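Long-range contacts in epidermin decarboxylase (PDB 1G63), which catalyses, with FMN as cofactor, the oxidative decarboxylation of the C-terminal cysteine of the epidermin precursor, creating a carbon-carbon double bond: residues Phe111-Met116 with Lys139-Asp144; Ile7-Ser12 with Val79-Ala84; Ile34-Ser39 with Asp54-Glu59. One frame throughout, in Å; residues are numbered along the deposited sequence.

Contact 1: Phe111-Met116 with Lys139-Asp144; sequences FIFPNM and KVYSPD. With FMN (flavin mononucleotide), chain N.
Pro114 meets Tyr141 and Pro143 just where the parallel pairing of the two chain runs gives out. Its CD rests 3.4 Å from Tyr141 O, its CB packs against Pro143 CG at 3.7 Å, and its CG reaches the CG1 methyl of Val140, those two side chains crossing at about a right angle. One residue earlier, CD2 of Phe113 touches CG of Tyr141 at 3.8 Å; the ring planes are inclined by 40°, so the aromatic pair meets obliquely. Tyr141 gets there because its CG is turned anti to its own backbone N (chi1 175°). At the start of the contact Phe111 and Lys139 lie side by side and point the same way, with the phenyl CD2 3.8 Å from the lysine CB, before the lysine chain bends off.

Behind these side chains runs the backbone ladder. Ile112 supplies both rungs: its N donates to Lys139 O (2.7 Å) and its O accepts from Tyr141 N (2.9 Å), as expected between parallel strands. The 22 intervening residues are mostly helical, which makes this a beta-alpha-beta crossover at the edge of the Rossmann-like sheet. Helix 124-134 backs the face carrying Ile112 and Val140 through Leu133. Helix 165-172 backs the other face, where Val172 meets Phe111, Val168 meets Phe113, and Phe171 packs edge-to-face with Tyr141.

Past the proline the chain leaves this partner and serves the cofactor: FMN N3 donates to Asn115 O at 2.8 Å, a nearly straight bond of 168°. Proline has no N-H with which to continue the ladder, and the backbone carbonyl that follows it accepts the imide hydrogen of the flavin, which ties the pyrimidine end of the isoalloxazine to the end of strand 110-114.

Contact 2: Ile7-Ser12 with Val79-Ala84; sequences ICATAS and VLPASA. With FMN (flavin mononucleotide), chain N.
Thr10 is turned toward the other segment, where its OG1 meets Pro81 and Ser83, and the two groups on its CB do different jobs. With chi1 at 66° the hydroxyl sits between the threonine's own backbone N and carbonyl carbon. From there OG1 donates to Pro81 O at 2.7 Å, coming in 41° above the carbonyl plane, and takes a weak bond from Ser83 N at 2.9 Å. Pro81 O is gripped a second time, weakly, by Thr10 N. The methyl CG2 lies 4.1 Å from Val79 CG2, the two side chains meeting at a slant. Ser12 also faces across: its CB touches the CB of Pro81 at 3.5 Å, while its hydroxyl is engaged by Asn14 N and the side-chain amide of Asn115.

The two runs are the ends of strands 5-9 and 76-82, neighbours in the middle of the parallel sheet of this Rossmann-like fold, whose strand ends line the FMN site. Leu80 N still reaches Cys8 O at 3.0 Å, but from above the carbonyl plane, as the second chain turns a corner there; the peptide bond before Pro81 is cis.

Past their strand ends both segments meet the cofactor. Ala11, at the centre of an inverse gamma turn, gives its N to the phosphate (FMN O2P, 2.6 Å) and receives the ribityl hydroxyl O2' on its O. Ser83 is the N-cap of helix 84-91: its OG accepts from Thr86 N and donates to FMN O1P at 2.9 Å, so the same hydroxyl joins the helix start to the phosphate. Next along, Ala84 N reaches FMN O2 on the flavin ring at 2.9 Å, and the Ala84 side chain packs on Leu104 of a second subunit.

Contact 3: Ile34-Ser39 with Asp54-Glu59; sequences ILFSPS and DNLYDE. With FMN (flavin mononucleotide), chain N.
Leu56 carries its CG anti to the backbone N (chi1 165°) and then bends at chi2 (63°), which sets CD1 against two residues of the neighbouring strand. There the methyl lies 3.7 Å from Ile34 CG2 and 3.9 Å from Phe36 CD1, meeting the phenyl ring at its edge and in its plane. Glu59 takes a different route: its CG sits between backbone N and carbonyl carbon (chi1 66°), and the extended chain beyond it carries OE2 to within 3.9 Å of Pro38 CG. On the reverse face of the sheet, Leu35 and Tyr57 cross at about a right angle, CG against CB.

Ile34 holds the backbones together from both its ends, its N donating to Asn55 O at 3.0 Å and its O accepting from Tyr57 N at 3.0 Å. This short parallel pairing adds the weakly bonded strand 56-57 to the outer side of strand 32-36, as an edge strand of the sheet within the chain. Leu35 also packs on helix 98-105, and its side chain is about 7 Å from that of the active-site His67. Beyond the strand, Ser37 OG donates to the cofactor phosphate, FMN O2P, at 2.9 Å.

Where direct pairing stops, a water takes over, donating to Phe36 O at 3.0 Å; it also lies against Glu59 OE2, but that leg is modelled very short and its exact length is doubtful. Glu59 OE1 accepts from Leu98 N, at the start of helix 98-105. A donor at a helix start on OE1 would probably favour a charged carboxylate.

Overall arrangement
From the N terminus, strand 5-9 leads to the first half of contact 2 and the chain moves outward to strand 32-36. Contact 3 then closes a short loop of 14 residues by pairing 34-39 with 54-59. Only after it does the chain come back to the middle of the sheet, where 79-84 closes contact 2, so the smaller loop lies wholly within the larger. Contact 1 follows in series and crosses neither, adding strand 139-140 at the far edge. Backbone pairing of Ile7 and Ala9 with Leu35, and of Val79 with Phe111, continues the sheet from one contact to the next, and all three reach one FMN.

Contact 1: Phe111-Met116 with Lys139-Asp144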
loop_
_atom_site.group_PDB
_atom_site.type_symbol
_atom_site.label_atom_id
_atom_site.label_comp_id
_atom_site.label_asym_id
_atom_site.label_seq_id
_atom_site.Cartn_x
_atom_site.Cartn_y
_atom_site.Cartn_z
ATOM N N PHE B 111 -4.151 -41.003 2.904
ATOM C CA PHE B 111 -3.181 -41.738 2.089
ATOM C C PHE B 111 -2.019 -40.792 1.748
ATOM O O PHE B 111 -2.197 -39.786 1.059
ATOM C CB PHE B 111 -3.823 -42.244 0.794
ATOM C CG PHE B 111 -4.969 -43.200 1.010
ATOM C CD1 PHE B 111 -6.234 -42.725 1.359
ATOM C CD2 PHE B 111 -4.778 -44.574 0.874
ATOM C CE1 PHE B 111 -7.292 -43.599 1.568
ATOM C CE2 PHE B 111 -5.833 -45.463 1.082
ATOM C CZ PHE B 111 -7.095 -44.972 1.431
ATOM N N ILE B 112 -0.828 -41.126 2.227
ATOM C CA ILE B 112 0.344 -40.294 2.005
ATOM C C ILE B 112 1.320 -40.776 0.929
ATOM O O ILE B 112 1.767 -41.921 0.956
ATOM C CB ILE B 112 1.115 -40.120 3.330
ATOM C CG1 ILE B 112 0.197 -39.475 4.372
ATOM C CG2 ILE B 112 2.377 -39.297 3.100
ATOM C CD1 ILE B 112 0.824 -39.338 5.736
ATOM N N PHE B 113 1.653 -39.892 -0.011
ATOM C CA PHE B 113 2.605 -40.219 -1.079
ATOM C C PHE B 113 3.850 -39.335 -0.952
ATOM O O PHE B 113 3.929 -38.256 -1.532
ATOM C CB PHE B 113 1.976 -40.021 -2.459
ATOM C CG PHE B 113 0.832 -40.939 -2.736
ATOM C CD1 PHE B 113 -0.464 -40.602 -2.342
ATOM C CD2 PHE B 113 1.046 -42.160 -3.370
ATOM C CE1 PHE B 113 -1.528 -41.472 -2.580
ATOM C CE2 PHE B 113 -0.010 -43.033 -3.610
ATOM C CZ PHE B 113 -1.300 -42.689 -3.215
ATOM N N PRO B 114 4.842 -39.794 -0.188
ATOM C CA PRO B 114 6.079 -39.037 0.018
ATOM C C PRO B 114 6.822 -38.678 -1.262
ATOM O O PRO B 114 6.892 -39.478 -2.197
ATOM C CB PRO B 114 6.915 -39.967 0.899
ATOM C CG PRO B 114 5.888 -40.758 1.645
ATOM C CD PRO B 114 4.867 -41.055 0.574
ATOM N N ASN B 115 7.363 -37.462 -1.298
ATOM C CA ASN B 115 8.166 -37.004 -2.425
ATOM C C ASN B 115 9.198 -36.006 -1.925
ATOM O O ASN B 115 8.853 -34.950 -1.392
ATOM C CB ASN B 115 7.324 -36.354 -3.514
ATOM C CG ASN B 115 8.158 -35.984 -4.736
ATOM O OD1 ASN B 115 8.429 -34.812 -4.988
ATOM N ND2 ASN B 115 8.588 -36.997 -5.490
ATOM N N MET B 116 10.466 -36.352 -2.104
ATOM C CA MET B 116 11.559 -35.514 -1.653
ATOM C C MET B 116 12.851 -36.110 -2.183
ATOM O O MET B 116 12.860 -37.231 -2.686
ATOM C CB MET B 116 11.605 -35.511 -0.126
ATOM C CG MET B 116 11.805 -36.908 0.464
ATOM S SD MET B 116 11.582 -37.024 2.251
ATOM C CE MET B 116 9.779 -37.169 2.357
ATOM N N LYS B 139 -2.172 -44.769 5.919
ATOM C CA LYS B 139 -1.514 -45.396 4.781
ATOM C C LYS B 139 -0.404 -44.518 4.205
ATOM O O LYS B 139 -0.643 -43.397 3.745
ATOM C CB LYS B 139 -2.531 -45.735 3.688
ATOM C CG LYS B 139 -3.506 -46.849 4.052
ATOM C CD LYS B 139 -4.538 -46.384 5.076
ATOM C CE LYS B 139 -5.536 -47.493 5.425
ATOM N NZ LYS B 139 -4.883 -48.670 6.081
ATOM N N VAL B 140 0.815 -45.033 4.251
ATOM C CA VAL B 140 1.969 -44.320 3.729
ATOM C C VAL B 140 2.599 -45.178 2.638
ATOM O O VAL B 140 3.144 -46.241 2.908
ATOM C CB VAL B 140 3.021 -44.060 4.828
ATOM C CG1 VAL B 140 4.173 -43.254 4.254
ATOM C CG2 VAL B 140 2.391 -43.339 5.998
ATOM N N TYR B 141 2.527 -44.705 1.406
ATOM C CA TYR B 141 3.064 -45.427 0.263
ATOM C C TYR B 141 4.603 -45.437 0.217
ATOM O O TYR B 141 5.255 -44.472 0.610
ATOM C CB TYR B 141 2.456 -44.793 -0.992
ATOM C CG TYR B 141 2.947 -45.293 -2.316
ATOM C CD1 TYR B 141 4.091 -44.753 -2.906
ATOM C CD2 TYR B 141 2.235 -46.266 -3.019
ATOM C CE1 TYR B 141 4.509 -45.166 -4.172
ATOM C CE2 TYR B 141 2.644 -46.685 -4.275
ATOM C CZ TYR B 141 3.781 -46.134 -4.850
ATOM O OH TYR B 141 4.191 -46.556 -6.096
ATOM N N SER B 142 5.193 -46.538 -0.231
ATOM C CA SER B 142 6.651 -46.600 -0.332
ATOM C C SER B 142 7.046 -45.906 -1.625
ATOM O O SER B 142 6.714 -46.376 -2.713
ATOM C CB SER B 142 7.143 -48.048 -0.362
ATOM O OG SER B 142 6.952 -48.674 0.891
ATOM N N PRO B 143 7.757 -44.774 -1.520
ATOM C CA PRO B 143 8.221 -43.968 -2.657
ATOM C C PRO B 143 8.878 -44.787 -3.760
ATOM O O PRO B 143 9.667 -45.689 -3.485
ATOM C CB PRO B 143 9.220 -43.006 -2.014
ATOM C CG PRO B 143 8.679 -42.828 -0.645
ATOM C CD PRO B 143 8.275 -44.229 -0.254
ATOM N N ASP B 144 8.554 -44.466 -5.007
ATOM C CA ASP B 144 9.147 -45.159 -6.143
ATOM C C ASP B 144 10.574 -44.636 -6.293
ATOM O O ASP B 144 10.883 -43.528 -5.839
ATOM C CB ASP B 144 8.331 -44.895 -7.419
ATOM C CG ASP B 144 6.953 -45.529 -7.364
ATOM O OD1 ASP B 144 6.883 -46.757 -7.168
ATOM O OD2 ASP B 144 5.945 -44.810 -7.509
HETATM N N1 FMN N . 10.420 -30.595 0.353
HETATM C C2 FMN N . 10.017 -31.896 0.197
HETATM O O2 FMN N . 9.650 -32.592 1.098
HETATM N N3 FMN N . 10.036 -32.471 -1.118
HETATM C C4 FMN N . 10.428 -31.833 -2.244
HETATM O O4 FMN N . 10.436 -32.430 -3.332
HETATM C C4A FMN N . 10.888 -30.449 -2.073
HETATM N N5 FMN N . 11.250 -29.718 -3.121
HETATM C C5A FMN N . 11.505 -28.385 -2.959
HETATM C C6 FMN N . 11.800 -27.551 -4.124
HETATM C C7 FMN N . 12.196 -26.248 -4.023
HETATM C C7M FMN N . 12.485 -25.403 -5.273
HETATM C C8 FMN N . 12.095 -25.571 -2.714
HETATM C C8M FMN N . 12.388 -24.098 -2.567
HETATM C C9 FMN N . 11.844 -26.356 -1.593
HETATM C C9A FMN N . 11.546 -27.731 -1.658
HETATM N N10 FMN N . 11.259 -28.574 -0.539
HETATM C C10 FMN N . 10.829 -29.885 -0.697
HETATM C "C1'" FMN N . 11.250 -27.998 0.814
HETATM C "C2'" FMN N . 9.802 -27.602 1.195
HETATM O "O2'" FMN N . 9.181 -26.680 0.297
HETATM C "C3'" FMN N . 9.777 -27.001 2.599
HETATM O "O3'" FMN N . 10.219 -28.010 3.564
HETATM C "C4'" FMN N . 8.436 -26.447 3.056
HETATM O "O4'" FMN N . 8.567 -25.733 4.311
HETATM C "C5'" FMN N . 7.331 -27.485 3.178
HETATM O "O5'" FMN N . 6.074 -26.851 3.494
HETATM P P FMN N . 4.673 -27.586 3.371
HETATM O O1P FMN N . 4.746 -28.816 4.221
HETATM O O2P FMN N . 4.423 -27.855 1.936
HETATM O O3P FMN N . 3.644 -26.540 3.933
#

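Contact 2: Ile7-Ser12 with Val79-Ala84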
loop_
_atom_site.group_PDB
_atom_site.type_symbol
_atom_site.label_atom_id
_atom_site.label_comp_id
_atom_site.label_asym_id
_atom_site.label_seq_id
_atom_site.Cartn_x
_atom_site.Cartn_y
_atom_site.Cartn_z
ATOM N N ILE B 7 -7.354 -33.958 -2.690
ATOM C CA ILE B 7 -5.905 -33.972 -2.810
ATOM C C ILE B 7 -5.353 -32.839 -1.957
ATOM O O ILE B 7 -5.762 -31.688 -2.100
ATOM C CB ILE B 7 -5.418 -33.726 -4.255
ATOM C CG1 ILE B 7 -5.778 -34.907 -5.150
ATOM C CG2 ILE B 7 -3.894 -33.496 -4.258
ATOM C CD1 ILE B 7 -5.384 -34.694 -6.604
ATOM N N CYS B 8 -4.442 -33.175 -1.056
ATOM C CA CYS B 8 -3.792 -32.177 -0.218
ATOM C C CYS B 8 -2.374 -32.078 -0.770
ATOM O O CYS B 8 -1.560 -32.975 -0.559
ATOM C CB CYS B 8 -3.778 -32.625 1.250
ATOM S SG CYS B 8 -5.417 -32.532 2.053
ATOM N N ALA B 9 -2.099 -31.004 -1.507
ATOM C CA ALA B 9 -0.788 -30.794 -2.119
ATOM C C ALA B 9 0.128 -29.913 -1.270
ATOM O O ALA B 9 -0.283 -28.873 -0.756
ATOM C CB ALA B 9 -0.955 -30.189 -3.508
ATOM N N THR B 10 1.379 -30.337 -1.143
ATOM C CA THR B 10 2.364 -29.611 -0.357
ATOM C C THR B 10 3.510 -29.090 -1.219
ATOM O O THR B 10 3.631 -29.442 -2.406
ATOM C CB THR B 10 2.923 -30.499 0.783
ATOM O OG1 THR B 10 3.677 -31.589 0.236
ATOM C CG2 THR B 10 1.776 -31.047 1.624
ATOM N N ALA B 11 4.351 -28.258 -0.606
ATOM C CA ALA B 11 5.473 -27.621 -1.286
ATOM C C ALA B 11 6.602 -28.527 -1.766
ATOM O O ALA B 11 7.763 -28.364 -1.389
ATOM C CB ALA B 11 6.035 -26.503 -0.416
ATOM N N SER B 12 6.244 -29.486 -2.605
ATOM C CA SER B 12 7.208 -30.384 -3.216
ATOM C C SER B 12 7.349 -29.872 -4.644
ATOM O O SER B 12 6.379 -29.403 -5.233
ATOM C CB SER B 12 6.680 -31.814 -3.251
ATOM O OG SER B 12 7.336 -32.564 -4.267
ATOM N N VAL B 79 -2.415 -36.988 0.311
ATOM C CA VAL B 79 -1.489 -35.890 0.471
ATOM C C VAL B 79 -0.486 -36.222 -0.636
ATOM O O VAL B 79 0.366 -37.103 -0.503
ATOM C CB VAL B 79 -0.860 -35.864 1.878
ATOM C CG1 VAL B 79 -0.296 -37.201 2.209
ATOM C CG2 VAL B 79 0.217 -34.784 1.947
ATOM N N LEU B 80 -0.641 -35.517 -1.751
ATOM C CA LEU B 80 0.153 -35.745 -2.945
ATOM C C LEU B 80 0.466 -34.434 -3.671
ATOM O O LEU B 80 -0.442 -33.735 -4.101
ATOM C CB LEU B 80 -0.646 -36.675 -3.871
ATOM C CG LEU B 80 -0.208 -36.979 -5.300
ATOM C CD1 LEU B 80 1.024 -37.860 -5.301
ATOM C CD2 LEU B 80 -1.350 -37.672 -6.024
ATOM N N PRO B 81 1.755 -34.060 -3.768
ATOM C CA PRO B 81 2.913 -34.788 -3.232
ATOM C C PRO B 81 2.965 -34.495 -1.740
ATOM O O PRO B 81 2.441 -33.470 -1.293
ATOM C CB PRO B 81 4.110 -34.157 -3.946
ATOM C CG PRO B 81 3.507 -33.305 -5.033
ATOM C CD PRO B 81 2.195 -32.858 -4.487
ATOM N N ALA B 82 3.589 -35.384 -0.978
ATOM C CA ALA B 82 3.704 -35.195 0.459
ATOM C C ALA B 82 5.144 -34.847 0.824
ATOM O O ALA B 82 6.064 -35.635 0.594
ATOM C CB ALA B 82 3.267 -36.449 1.183
ATOM N N SER B 83 5.328 -33.660 1.391
ATOM C CA SER B 83 6.651 -33.185 1.800
ATOM C C SER B 83 7.058 -33.791 3.138
ATOM O O SER B 83 6.209 -34.232 3.917
ATOM C CB SER B 83 6.638 -31.662 1.935
ATOM O OG SER B 83 5.708 -31.258 2.934
ATOM N N ALA B 84 8.361 -33.805 3.402
ATOM C CA ALA B 84 8.866 -34.337 4.653
ATOM C C ALA B 84 8.242 -33.533 5.787
ATOM O O ALA B 84 7.813 -34.090 6.791
ATOM C CB ALA B 84 10.380 -34.221 4.694
HETATM N N1 FMN N . 10.420 -30.595 0.353
HETATM C C2 FMN N . 10.017 -31.896 0.197
HETATM O O2 FMN N . 9.650 -32.592 1.098
HETATM N N3 FMN N . 10.036 -32.471 -1.118
HETATM C C4 FMN N . 10.428 -31.833 -2.244
HETATM O O4 FMN N . 10.436 -32.430 -3.332
HETATM C C4A FMN N . 10.888 -30.449 -2.073
HETATM N N5 FMN N . 11.250 -29.718 -3.121
HETATM C C5A FMN N . 11.505 -28.385 -2.959
HETATM C C6 FMN N . 11.800 -27.551 -4.124
HETATM C C7 FMN N . 12.196 -26.248 -4.023
HETATM C C7M FMN N . 12.485 -25.403 -5.273
HETATM C C8 FMN N . 12.095 -25.571 -2.714
HETATM C C8M FMN N . 12.388 -24.098 -2.567
HETATM C C9 FMN N . 11.844 -26.356 -1.593
HETATM C C9A FMN N . 11.546 -27.731 -1.658
HETATM N N10 FMN N . 11.259 -28.574 -0.539
HETATM C C10 FMN N . 10.829 -29.885 -0.697
HETATM C "C1'" FMN N . 11.250 -27.998 0.814
HETATM C "C2'" FMN N . 9.802 -27.602 1.195
HETATM O "O2'" FMN N . 9.181 -26.680 0.297
HETATM C "C3'" FMN N . 9.777 -27.001 2.599
HETATM O "O3'" FMN N . 10.219 -28.010 3.564
HETATM C "C4'" FMN N . 8.436 -26.447 3.056
HETATM O "O4'" FMN N . 8.567 -25.733 4.311
HETATM C "C5'" FMN N . 7.331 -27.485 3.178
HETATM O "O5'" FMN N . 6.074 -26.851 3.494
HETATM P P FMN N . 4.673 -27.586 3.371
HETATM O O1P FMN N . 4.746 -28.816 4.221
HETATM O O2P FMN N . 4.423 -27.855 1.936
HETATM O O3P FMN N . 3.644 -26.540 3.933
#

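Contact 3: Ile34-Ser39 with Asp54-Glu59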
loop_
_atom_site.group_PDB
_atom_site.type_symbol
_atom_site.label_atom_id
_atom_site.label_comp_id
_atom_site.label_asym_id
_atom_site.label_seq_id
_atom_site.Cartn_x
_atom_site.Cartn_y
_atom_site.Cartn_z
ATOM N N ILE B 34 -9.209 -30.089 -4.446
ATOM C CA ILE B 34 -7.842 -29.876 -4.010
ATOM C C ILE B 34 -7.665 -28.778 -2.954
ATOM O O ILE B 34 -8.435 -27.818 -2.884
ATOM C CB ILE B 34 -6.958 -29.609 -5.248
ATOM C CG1 ILE B 34 -5.481 -29.694 -4.870
ATOM C CG2 ILE B 34 -7.335 -28.283 -5.867
ATOM C CD1 ILE B 34 -4.573 -29.979 -6.045
ATOM N N LEU B 35 -6.642 -28.951 -2.126
ATOM C CA LEU B 35 -6.323 -28.027 -1.043
ATOM C C LEU B 35 -4.790 -27.930 -0.992
ATOM O O LEU B 35 -4.109 -28.947 -0.962
ATOM C CB LEU B 35 -6.874 -28.599 0.273
ATOM C CG LEU B 35 -6.963 -27.735 1.533
ATOM C CD1 LEU B 35 -7.504 -28.580 2.684
ATOM C CD2 LEU B 35 -5.599 -27.186 1.885
ATOM N N PHE B 36 -4.249 -26.715 -0.990
ATOM C CA PHE B 36 -2.794 -26.531 -0.970
ATOM C C PHE B 36 -2.234 -26.011 0.347
ATOM O O PHE B 36 -2.936 -25.392 1.146
ATOM C CB PHE B 36 -2.353 -25.555 -2.072
ATOM C CG PHE B 36 -2.575 -26.058 -3.476
ATOM C CD1 PHE B 36 -3.795 -25.864 -4.114
ATOM C CD2 PHE B 36 -1.555 -26.720 -4.164
ATOM C CE1 PHE B 36 -4.002 -26.316 -5.429
ATOM C CE2 PHE B 36 -1.749 -27.174 -5.471
ATOM C CZ PHE B 36 -2.974 -26.972 -6.107
ATOM N N SER B 37 -0.952 -26.272 0.568
ATOM C CA SER B 37 -0.280 -25.777 1.755
ATOM C C SER B 37 0.176 -24.361 1.376
ATOM O O SER B 37 0.450 -24.078 0.213
ATOM C CB SER B 37 0.934 -26.644 2.088
ATOM O OG SER B 37 1.998 -26.430 1.177
ATOM N N PRO B 38 0.243 -23.447 2.348
ATOM C CA PRO B 38 0.676 -22.073 2.053
ATOM C C PRO B 38 1.945 -21.992 1.203
ATOM O O PRO B 38 2.012 -21.225 0.241
ATOM C CB PRO B 38 0.877 -21.473 3.442
ATOM C CG PRO B 38 -0.195 -22.160 4.236
ATOM C CD PRO B 38 -0.096 -23.600 3.776
ATOM N N SER B 39 2.945 -22.794 1.547
ATOM C CA SER B 39 4.206 -22.778 0.818
ATOM C C SER B 39 4.136 -23.259 -0.625
ATOM O O SER B 39 4.932 -22.830 -1.465
ATOM C CB SER B 39 5.261 -23.600 1.554
ATOM O OG SER B 39 5.566 -23.019 2.797
ATOM N N ASP B 54 -13.020 -29.997 -9.251
ATOM C CA ASP B 54 -14.418 -29.682 -9.018
ATOM C C ASP B 54 -14.486 -28.521 -8.028
ATOM O O ASP B 54 -15.302 -27.613 -8.177
ATOM C CB ASP B 54 -15.142 -30.910 -8.461
ATOM C CG ASP B 54 -15.263 -32.025 -9.485
ATOM O OD1 ASP B 54 -16.138 -31.934 -10.369
ATOM O OD2 ASP B 54 -14.476 -32.989 -9.415
ATOM N N ASN B 55 -13.617 -28.552 -7.023
ATOM C CA ASN B 55 -13.572 -27.498 -6.022
ATOM C C ASN B 55 -12.166 -27.271 -5.486
ATOM O O ASN B 55 -11.397 -28.216 -5.299
ATOM C CB ASN B 55 -14.478 -27.815 -4.833
ATOM C CG ASN B 55 -15.901 -28.073 -5.233
ATOM O OD1 ASN B 55 -16.258 -29.191 -5.595
ATOM N ND2 ASN B 55 -16.729 -27.038 -5.178
ATOM N N LEU B 56 -11.845 -26.006 -5.238
ATOM C CA LEU B 56 -10.555 -25.623 -4.685
ATOM C C LEU B 56 -10.805 -24.974 -3.327
ATOM O O LEU B 56 -11.534 -23.987 -3.238
ATOM C CB LEU B 56 -9.849 -24.617 -5.599
ATOM C CG LEU B 56 -8.659 -23.861 -4.984
ATOM C CD1 LEU B 56 -7.537 -24.814 -4.618
ATOM C CD2 LEU B 56 -8.169 -22.827 -5.973
ATOM N N TYR B 57 -10.217 -25.532 -2.276
ATOM C CA TYR B 57 -10.379 -24.964 -0.946
ATOM C C TYR B 57 -9.225 -23.999 -0.693
ATOM O O TYR B 57 -8.068 -24.407 -0.608
ATOM C CB TYR B 57 -10.399 -26.071 0.106
ATOM C CG TYR B 57 -11.543 -27.041 -0.075
ATOM C CD1 TYR B 57 -11.312 -28.347 -0.503
ATOM C CD2 TYR B 57 -12.857 -26.648 0.162
ATOM C CE1 TYR B 57 -12.358 -29.235 -0.692
ATOM C CE2 TYR B 57 -13.913 -27.525 -0.024
ATOM C CZ TYR B 57 -13.661 -28.821 -0.449
ATOM O OH TYR B 57 -14.706 -29.701 -0.619
ATOM N N ASP B 58 -9.551 -22.714 -0.589
ATOM C CA ASP B 58 -8.558 -21.663 -0.380
ATOM C C ASP B 58 -8.767 -20.981 0.972
ATOM O O ASP B 58 -9.727 -20.235 1.152
ATOM C CB ASP B 58 -8.673 -20.642 -1.518
ATOM C CG ASP B 58 -7.600 -19.569 -1.470
ATOM O OD1 ASP B 58 -7.577 -18.736 -2.399
ATOM O OD2 ASP B 58 -6.786 -19.546 -0.521
ATOM N N GLU B 59 -7.863 -21.236 1.915
ATOM C CA GLU B 59 -7.976 -20.653 3.253
ATOM C C GLU B 59 -7.684 -19.141 3.313
ATOM O O GLU B 59 -7.985 -18.488 4.316
ATOM C CB GLU B 59 -7.060 -21.398 4.229
ATOM C CG GLU B 59 -5.584 -21.239 3.946
ATOM C CD GLU B 59 -4.729 -22.167 4.780
ATOM O OE1 GLU B 59 -4.761 -22.074 6.024
ATOM O OE2 GLU B 59 -4.022 -23.002 4.186
HETATM N N1 FMN N . 10.420 -30.595 0.353
HETATM C C2 FMN N . 10.017 -31.896 0.197
HETATM O O2 FMN N . 9.650 -32.592 1.098
HETATM N N3 FMN N . 10.036 -32.471 -1.118
HETATM C C4 FMN N . 10.428 -31.833 -2.244
HETATM O O4 FMN N . 10.436 -32.430 -3.332
HETATM C C4A FMN N . 10.888 -30.449 -2.073
HETATM N N5 FMN N . 11.250 -29.718 -3.121
HETATM C C5A FMN N . 11.505 -28.385 -2.959
HETATM C C6 FMN N . 11.800 -27.551 -4.124
HETATM C C7 FMN N . 12.196 -26.248 -4.023
HETATM C C7M FMN N . 12.485 -25.403 -5.273
HETATM C C8 FMN N . 12.095 -25.571 -2.714
HETATM C C8M FMN N . 12.388 -24.098 -2.567
HETATM C C9 FMN N . 11.844 -26.356 -1.593
HETATM C C9A FMN N . 11.546 -27.731 -1.658
HETATM N N10 FMN N . 11.259 -28.574 -0.539
HETATM C C10 FMN N . 10.829 -29.885 -0.697
HETATM C "C1'" FMN N . 11.250 -27.998 0.814
HETATM C "C2'" FMN N . 9.802 -27.602 1.195
HETATM O "O2'" FMN N . 9.181 -26.680 0.297
HETATM C "C3'" FMN N . 9.777 -27.001 2.599
HETATM O "O3'" FMN N . 10.219 -28.010 3.564
HETATM C "C4'" FMN N . 8.436 -26.447 3.056
HETATM O "O4'" FMN N . 8.567 -25.733 4.311
HETATM C "C5'" FMN N . 7.331 -27.485 3.178
HETATM O "O5'" FMN N . 6.074 -26.851 3.494
HETATM P P FMN N . 4.673 -27.586 3.371
HETATM O O1P FMN N . 4.746 -28.816 4.221
HETATM O O2P FMN N . 4.423 -27.855 1.936
HETATM O O3P FMN N . 3.644 -26.540 3.933
HETATM O O HOH W 1 -3.099 -25.348 4.104
#